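Local coordinates for zinc phosphodiesterase ELAC protein 1 (Homo sapiens, PDB 3ZWF) that is a zinc-dependent endonuclease that processes tRNA 3' ends and, in tRNA repair, removes a 2',3'-cyclic phosphate from cleaved tRNAs, at residues W31-L43 with H65-S77. Residues are numbered along the deposited sequence; the frame is centred on the assembly and turned at random.
Sequences WLFDCGEGTQTQL and HFFGLPGLLCTIS. With ZN (zinc ion), chain D; EDO (1,2-ethanediol), chain K; EDO (1,2-ethanediol), chain J.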
ATOM      1  N   TRP A  31      -6.009  14.249  12.655  1.00 30.03           N
ATOM      2  CA  TRP A  31      -5.670  14.612  11.278  1.00 28.94           C
ATOM      3  C   TRP A  31      -4.377  13.908  10.841  1.00 27.85           C
ATOM      4  O   TRP A  31      -3.339  13.996  11.506  1.00 27.93           O
ATOM      5  CB  TRP A  31      -5.483  16.125  11.072  1.00 29.24           C
ATOM      6  CG  TRP A  31      -6.654  16.958  11.393  1.00 30.38           C
ATOM      7  CD1 TRP A  31      -7.938  16.555  11.616  1.00 31.08           C
ATOM      8  CD2 TRP A  31      -6.658  18.395  11.490  1.00 31.11           C
ATOM      9  NE1 TRP A  31      -8.738  17.654  11.876  1.00 32.22           N
ATOM     10  CE2 TRP A  31      -7.969  18.791  11.820  1.00 32.27           C
ATOM     11  CE3 TRP A  31      -5.671  19.365  11.345  1.00 31.00           C
ATOM     12  CZ2 TRP A  31      -8.322  20.122  11.997  1.00 33.32           C
ATOM     13  CZ3 TRP A  31      -6.012  20.701  11.555  1.00 32.06           C
ATOM     14  CH2 TRP A  31      -7.327  21.057  11.875  1.00 33.20           C
ATOM     15  N   LEU A  32      -4.458  13.202   9.727  1.00 26.98           N
ATOM     16  CA  LEU A  32      -3.317  12.485   9.187  1.00 26.05           C
ATOM     17  C   LEU A  32      -2.610  13.276   8.085  1.00 25.41           C
ATOM     18  O   LEU A  32      -3.230  13.747   7.131  1.00 25.54           O
ATOM     19  CB  LEU A  32      -3.782  11.120   8.631  1.00 25.65           C
ATOM     20  CG  LEU A  32      -2.738  10.220   7.939  1.00 24.79           C
ATOM     21  CD1 LEU A  32      -1.674   9.759   8.897  1.00 24.91           C
ATOM     22  CD2 LEU A  32      -3.456   9.017   7.298  1.00 24.61           C
ATOM     23  N   PHE A  33      -1.304  13.383   8.216  1.00 25.12           N
ATOM     24  CA  PHE A  33      -0.441  14.053   7.255  1.00 24.64           C
ATOM     25  C   PHE A  33       0.436  12.982   6.620  1.00 23.90           C
ATOM     26  O   PHE A  33       1.321  12.409   7.276  1.00 23.90           O
ATOM     27  CB  PHE A  33       0.405  15.147   7.934  1.00 25.12           C
ATOM     28  CG  PHE A  33      -0.396  16.310   8.379  1.00 25.93           C
ATOM     29  CD1 PHE A  33      -1.072  16.288   9.595  1.00 26.89           C
ATOM     30  CD2 PHE A  33      -0.533  17.442   7.563  1.00 26.04           C
ATOM     31  CE1 PHE A  33      -1.855  17.408  10.011  1.00 27.96           C
ATOM     32  CE2 PHE A  33      -1.326  18.516   7.956  1.00 26.92           C
ATOM     33  CZ  PHE A  33      -1.979  18.496   9.182  1.00 27.86           C
ATOM     34  N   ASP A  34       0.137  12.734   5.346  1.00 23.43           N
ATOM     35  CA  ASP A  34       0.727  11.676   4.505  1.00 22.85           C
ATOM     36  C   ASP A  34       0.297  10.269   4.926  1.00 22.83           C
ATOM     37  O   ASP A  34      -0.151  10.016   6.047  1.00 23.26           O
ATOM     38  CB  ASP A  34       2.250  11.823   4.359  1.00 22.68           C
ATOM     39  CG  ASP A  34       2.639  13.018   3.410  1.00 23.60           C
ATOM     40  OD1 ASP A  34       1.785  13.442   2.665  1.00 25.94           O
ATOM     41  OD2 ASP A  34       3.801  13.456   3.415  1.00 27.62           O
ATOM     42  N   CYS A  35       0.395   9.379   3.959  1.00 22.45           N
ATOM     43  CA  CYS A  35      -0.167   8.031   4.106  1.00 22.51           C
ATOM     44  C   CYS A  35       0.564   7.030   3.221  1.00 22.18           C
ATOM     45  O   CYS A  35       0.021   6.457   2.291  1.00 22.41           O
ATOM     46  CB  CYS A  35      -1.674   8.045   3.818  1.00 22.78           C
ATOM     47  SG  CYS A  35      -2.536   6.593   4.429  1.00 24.50           S
ATOM     48  N   GLY A  36       1.839   6.883   3.471  1.00 22.21           N
ATOM     49  CA  GLY A  36       2.623   5.807   2.820  1.00 21.93           C
ATOM     50  C   GLY A  36       2.104   4.413   3.095  1.00 22.16           C
ATOM     51  O   GLY A  36       1.317   4.174   4.031  1.00 22.48           O
ATOM     52  N   GLU A  37       2.580   3.477   2.282  1.00 22.14           N
ATOM     53  CA  GLU A  37       2.215   2.098   2.448  1.00 22.47           C
ATOM     54  C   GLU A  37       2.543   1.635   3.864  1.00 22.83           C
ATOM     55  O   GLU A  37       3.601   1.962   4.409  1.00 22.83           O
ATOM     56  CB  GLU A  37       2.974   1.269   1.418  1.00 23.15           C
ATOM     57  CG  GLU A  37       2.709  -0.197   1.637  1.00 26.87           C
ATOM     58  CD  GLU A  37       3.026  -1.092   0.465  1.00 26.62           C
ATOM     59  OE1 GLU A  37       3.472  -0.646  -0.606  1.00 28.01           O
ATOM     60  OE2 GLU A  37       2.824  -2.278   0.655  1.00 26.33           O
ATOM     61  N   GLY A  38       1.609   0.924   4.481  1.00 23.26           N
ATOM     62  CA  GLY A  38       1.754   0.447   5.852  1.00 24.00           C
ATOM     63  C   GLY A  38       1.247   1.345   6.953  1.00 24.06           C
ATOM     64  O   GLY A  38       1.276   0.980   8.134  1.00 24.94           O
ATOM     65  N   THR A  39       0.803   2.529   6.582  1.00 23.68           N
ATOM     66  CA  THR A  39       0.229   3.431   7.558  1.00 24.02           C
ATOM     67  C   THR A  39      -0.903   2.830   8.381  1.00 24.78           C
ATOM     68  O   THR A  39      -0.914   2.951   9.593  1.00 25.43           O
ATOM     69  CB  THR A  39      -0.202   4.752   6.914  1.00 23.63           C
ATOM     70  OG1 THR A  39       0.955   5.382   6.356  1.00 23.13           O
ATOM     71  CG2 THR A  39      -0.850   5.670   7.959  1.00 24.16           C
ATOM     72  N   GLN A  40      -1.804   2.078   7.746  1.00 24.87           N
ATOM     73  CA  GLN A  40      -2.919   1.491   8.514  1.00 25.75           C
ATOM     74  C   GLN A  40      -2.433   0.539   9.616  1.00 26.48           C
ATOM     75  O   GLN A  40      -3.013   0.470  10.706  1.00 27.38           O
ATOM     76  CB  GLN A  40      -3.946   0.811   7.596  1.00 25.85           C
ATOM     77  CG  GLN A  40      -3.387  -0.357   6.779  1.00 25.97           C
ATOM     78  CD  GLN A  40      -4.482  -1.154   6.127  1.00 29.13           C
ATOM     79  OE1 GLN A  40      -5.348  -1.716   6.824  1.00 32.75           O
ATOM     80  NE2 GLN A  40      -4.439  -1.250   4.775  1.00 27.64           N
ATOM     81  N   THR A  41      -1.373  -0.227   9.339  1.00 26.25           N
ATOM     82  CA  THR A  41      -0.806  -1.184  10.289  0.50 27.02           C
ATOM     83  C   THR A  41      -0.031  -0.442  11.393  1.00 27.28           C
ATOM     84  O   THR A  41      -0.055  -0.810  12.568  1.00 28.26           O
ATOM     85  CB  THR A  41       0.045  -2.214   9.496  0.50 26.92           C
ATOM     86  OG1 THR A  41       0.997  -1.544   8.655  0.50 27.04           O
ATOM     87  CG2 THR A  41      -0.864  -2.936   8.562  0.50 26.77           C
ATOM     88  N   GLN A  42       0.632   0.640  11.015  1.00 26.54           N
ATOM     89  CA  GLN A  42       1.305   1.468  12.027  1.00 26.88           C
ATOM     90  C   GLN A  42       0.265   2.046  12.993  1.00 27.65           C
ATOM     91  O   GLN A  42       0.488   2.094  14.201  1.00 28.57           O
ATOM     92  CB  GLN A  42       2.141   2.610  11.402  1.00 26.77           C
ATOM     93  CG  GLN A  42       3.316   2.092  10.574  1.00 27.32           C
ATOM     94  CD  GLN A  42       4.374   1.376  11.424  1.00 27.33           C
ATOM     95  OE1 GLN A  42       4.273   0.186  11.698  1.00 30.75           O
ATOM     96  NE2 GLN A  42       5.410   2.109  11.802  1.00 27.69           N
ATOM     97  N   LEU A  43      -0.840   2.548  12.447  1.00 27.39           N
ATOM     98  CA  LEU A  43      -1.959   3.021  13.278  1.00 28.27           C
ATOM     99  C   LEU A  43      -2.436   1.973  14.252  1.00 29.70           C
ATOM    100  O   LEU A  43      -2.591   2.251  15.437  1.00 31.33           O
ATOM    101  CB  LEU A  43      -3.141   3.473  12.442  1.00 28.00           C
ATOM    102  CG  LEU A  43      -2.976   4.830  11.821  1.00 28.79           C
ATOM    103  CD1 LEU A  43      -4.030   5.067  10.719  1.00 28.23           C
ATOM    104  CD2 LEU A  43      -3.042   5.957  12.944  1.00 30.84           C
ATOM    105  N   HIS A  65       4.210   8.561   0.217  1.00 21.63           N
ATOM    106  CA  HIS A  65       3.319   9.497   0.898  1.00 21.72           C
ATOM    107  C   HIS A  65       1.824   9.261   0.650  1.00 21.77           C
ATOM    108  O   HIS A  65       1.004   9.987   1.236  1.00 21.97           O
ATOM    109  CB  HIS A  65       3.752  10.940   0.538  1.00 21.88           C
ATOM    110  CG  HIS A  65       5.187  11.194   0.862  1.00 21.97           C
ATOM    111  ND1 HIS A  65       5.593  11.930   1.961  1.00 22.21           N
ATOM    112  CD2 HIS A  65       6.316  10.750   0.269  1.00 21.99           C
ATOM    113  CE1 HIS A  65       6.913  11.921   2.008  1.00 22.40           C
ATOM    114  NE2 HIS A  65       7.371  11.208   0.997  1.00 22.45           N
ATOM    115  N   PHE A  66       1.444   8.326  -0.236  1.00 21.73           N
ATOM    116  CA  PHE A  66       0.025   8.108  -0.500  1.00 21.91           C
ATOM    117  C   PHE A  66      -0.417   6.702  -0.881  1.00 21.99           C
ATOM    118  O   PHE A  66      -1.606   6.437  -0.877  1.00 22.24           O
ATOM    119  CB  PHE A  66      -0.553   9.092  -1.529  1.00 22.10           C
ATOM    120  CG  PHE A  66      -0.277   8.772  -2.946  1.00 22.18           C
ATOM    121  CD1 PHE A  66       0.927   9.089  -3.517  1.00 22.14           C
ATOM    122  CD2 PHE A  66      -1.259   8.178  -3.764  1.00 22.47           C
ATOM    123  CE1 PHE A  66       1.196   8.780  -4.860  1.00 22.41           C
ATOM    124  CE2 PHE A  66      -0.997   7.909  -5.108  1.00 22.72           C
ATOM    125  CZ  PHE A  66       0.240   8.231  -5.647  1.00 22.71           C
ATOM    126  N   PHE A  67       0.517   5.805  -1.157  1.00 21.90           N
ATOM    127  CA  PHE A  67       0.123   4.455  -1.576  1.00 22.12           C
ATOM    128  C   PHE A  67      -0.644   3.711  -0.482  1.00 22.31           C
ATOM    129  O   PHE A  67      -1.332   2.724  -0.794  1.00 22.63           O
ATOM    130  CB  PHE A  67       1.319   3.596  -2.022  1.00 22.14           C
ATOM    131  CG  PHE A  67       1.835   3.867  -3.398  1.00 22.26           C
ATOM    132  CD1 PHE A  67       1.194   4.696  -4.302  1.00 22.38           C
ATOM    133  CD2 PHE A  67       3.036   3.303  -3.769  1.00 22.38           C
ATOM    134  CE1 PHE A  67       1.743   4.912  -5.556  1.00 22.66           C
ATOM    135  CE2 PHE A  67       3.580   3.527  -5.035  1.00 22.67           C
ATOM    136  CZ  PHE A  67       2.939   4.339  -5.904  1.00 22.81           C
ATOM    137  N   GLY A  68      -0.499   4.115   0.772  1.00 22.26           N
ATOM    138  CA  GLY A  68      -1.281   3.557   1.881  1.00 22.63           C
ATOM    139  C   GLY A  68      -2.725   4.021   2.007  1.00 22.95           C
ATOM    140  O   GLY A  68      -3.491   3.510   2.838  1.00 23.41           O
ATOM    141  N   LEU A  69      -3.092   5.021   1.220  1.00 22.83           N
ATOM    142  CA  LEU A  69      -4.414   5.661   1.346  1.00 23.22           C
ATOM    143  C   LEU A  69      -5.626   4.775   1.019  1.00 23.74           C
ATOM    144  O   LEU A  69      -6.576   4.715   1.782  1.00 24.26           O
ATOM    145  CB  LEU A  69      -4.429   7.032   0.613  1.00 23.13           C
ATOM    146  CG  LEU A  69      -5.662   7.888   0.888  1.00 24.42           C
ATOM    147  CD1 LEU A  69      -5.873   8.119   2.386  1.00 25.54           C
ATOM    148  CD2 LEU A  69      -5.380   9.249   0.200  1.00 25.43           C
ATOM    149  N   PRO A  70      -5.585   4.019  -0.088  1.00 23.94           N
ATOM    150  CA  PRO A  70      -6.748   3.162  -0.380  1.00 25.65           C
ATOM    151  C   PRO A  70      -7.002   2.139   0.709  1.00 24.77           C
ATOM    152  O   PRO A  70      -8.156   1.936   1.131  1.00 25.44           O
ATOM    153  CB  PRO A  70      -6.342   2.484  -1.697  1.00 25.76           C
ATOM    154  CG  PRO A  70      -5.466   3.454  -2.354  1.00 27.07           C
ATOM    155  CD  PRO A  70      -4.654   4.068  -1.231  1.00 24.49           C
ATOM    156  N   GLY A  71      -5.920   1.500   1.160  1.00 24.49           N
ATOM    157  CA  GLY A  71      -5.996   0.530   2.239  1.00 24.98           C
ATOM    158  C   GLY A  71      -6.540   1.117   3.507  1.00 25.44           C
ATOM    159  O   GLY A  71      -7.395   0.524   4.151  1.00 26.98           O
ATOM    160  N   LEU A  72      -6.028   2.288   3.870  1.00 25.57           N
ATOM    161  CA  LEU A  72      -6.499   2.990   5.058  1.00 25.64           C
ATOM    162  C   LEU A  72      -8.012   3.253   5.007  1.00 26.03           C
ATOM    163  O   LEU A  72      -8.715   3.009   5.980  1.00 26.84           O
ATOM    164  CB  LEU A  72      -5.727   4.264   5.278  1.00 26.03           C
ATOM    165  CG  LEU A  72      -6.146   5.090   6.498  1.00 30.23           C
ATOM    166  CD1 LEU A  72      -5.953   4.331   7.821  1.00 29.62           C
ATOM    167  CD2 LEU A  72      -5.383   6.419   6.504  1.00 29.76           C
ATOM    168  N   LEU A  73      -8.501   3.794   3.893  1.00 26.34           N
ATOM    169  CA  LEU A  73      -9.940   4.109   3.766  1.00 26.60           C
ATOM    170  C   LEU A  73     -10.769   2.836   3.884  1.00 28.04           C
ATOM    171  O   LEU A  73     -11.774   2.798   4.585  1.00 29.34           O
ATOM    172  CB  LEU A  73     -10.248   4.809   2.434  1.00 26.36           C
ATOM    173  CG  LEU A  73      -9.571   6.190   2.262  1.00 25.80           C
ATOM    174  CD1 LEU A  73      -9.804   6.777   0.883  1.00 26.03           C
ATOM    175  CD2 LEU A  73      -9.947   7.186   3.397  1.00 26.36           C
ATOM    176  N   CYS A  74     -10.320   1.781   3.215  1.00 28.57           N
ATOM    177  CA  CYS A  74     -11.034   0.494   3.246  1.00 30.16           C
ATOM    178  C   CYS A  74     -11.171  -0.031   4.668  1.00 31.73           C
ATOM    179  O   CYS A  74     -12.233  -0.473   5.095  1.00 34.02           O
ATOM    180  CB  CYS A  74     -10.332  -0.561   2.378  1.00 30.91           C
ATOM    181  SG  CYS A  74     -10.511  -0.308   0.679  1.00 37.20           S
ATOM    182  N   THR A  75     -10.074   0.022   5.397  1.00 34.99           N
ATOM    183  CA  THR A  75     -10.020  -0.534   6.744  0.50 34.20           C
ATOM    184  C   THR A  75     -10.849   0.330   7.717  1.00 35.84           C
ATOM    185  O   THR A  75     -11.598  -0.201   8.538  1.00 41.68           O
ATOM    186  CB  THR A  75      -8.537  -0.803   7.150  0.50 31.86           C
ATOM    187  OG1 THR A  75      -7.991  -1.770   6.231  0.50 29.94           O
ATOM    188  CG2 THR A  75      -8.431  -1.324   8.562  0.50 30.84           C
ATOM    189  N   ILE A  76     -10.774   1.658   7.576  1.00 37.79           N
ATOM    190  CA  ILE A  76     -11.651   2.554   8.337  1.00 36.38           C
ATOM    191  C   ILE A  76     -13.133   2.174   8.106  1.00 39.40           C
ATOM    192  O   ILE A  76     -13.914   2.058   9.043  1.00 54.01           O
ATOM    193  CB  ILE A  76     -11.450   4.034   7.963  1.00 34.99           C
ATOM    194  CG1 ILE A  76     -10.115   4.555   8.524  1.00 34.10           C
ATOM    195  CG2 ILE A  76     -12.600   4.919   8.489  1.00 38.04           C
ATOM    196  CD1 ILE A  76      -9.712   5.841   7.937  1.00 32.12           C
ATOM    197  N   SER A  77     -13.499   1.958   6.853  1.00 37.60           N
ATOM    198  CA  SER A  77     -14.867   1.561   6.518  1.00 36.75           C
ATOM    199  C   SER A  77     -15.240   0.208   7.149  1.00 43.85           C
ATOM    200  O   SER A  77     -16.268   0.092   7.816  1.00 48.18           O
ATOM    201  CB  SER A  77     -15.043   1.490   5.016  1.00 34.92           C
ATOM    202  OG  SER A  77     -16.366   1.160   4.692  1.00 36.37           O
TER
HETATM  203 ZN    ZN D1363       9.385  10.758   0.260  0.90 26.97          ZN
HETATM  204  C1  EDO K1370       4.355  -0.213   8.477  1.00 28.60           C
HETATM  205  O1  EDO K1370       5.366   0.019   7.512  1.00 25.32           O
HETATM  206  C2  EDO K1370       4.420  -1.476   9.324  1.00 42.74           C
HETATM  207  O2  EDO K1370       3.212  -1.593  10.063  1.00 31.78           O
HETATM  208  C1  EDO J1369       3.714  -2.531   6.469  1.00 32.41           C
HETATM  209  O1  EDO J1369       4.548  -1.805   5.571  1.00 27.53           O
HETATM  210  C2  EDO J1369       2.358  -2.871   5.923  1.00 32.81           C
HETATM  211  O2  EDO J1369       1.462  -3.295   6.892  1.00 33.34           O
HETATM  212  O   HOH W   1      -2.067   2.316   4.840  1.00 21.14           O
HETATM  213  O   HOH W   2       8.648  10.778  -1.779  1.00 28.39           O
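D34 and H65 make the polar link nearest the metal centre. ND1 of H65 donates to OD2 of D34 over 2.8 Å, nearly straight at 166° and close to the imidazole plane, but from above the carboxylate plane, the two groups standing 82° apart. T59 also hydrogen-bonds OD2. H65 NE2 binds zinc at 2.2 Å, along with D64, D251, H311 and a water.

Backbone bonds join the loop after strand 29-33 to the turn leading into helix 69-79. C35 N donates to H65 O (2.9 Å), and G68 N reaches C35 O in a weak, bent bond. G68 CA lies against G36 O; a bridging water ties G68 O to Q40 N.

Apolar packing centres on L72. Its CD2 meets L32 CD2 tip to tip at a tight 3.3 Å and touches C35 SG, while the L43 side chain crosses that of L72 at about a right angle, CD1 to CD1 at 3.6 Å.

Farther along helix 69-79, T75 OG1, in one of two conformers, donates to Q40 OE1 (2.7 Å). CG of Q40 sits between backbone N and carbonyl carbon (chi1 62°) and the chain runs out extended, carrying the amide to G71; NE2 hydrogen-bonds E37 OE1 of the second subunit.

In this metallo-beta-lactamase fold, D34 acts as a second-shell carboxylate that, with the zinc bond, should hold the H65 ring in its rotation and probably makes it a stronger zinc donor.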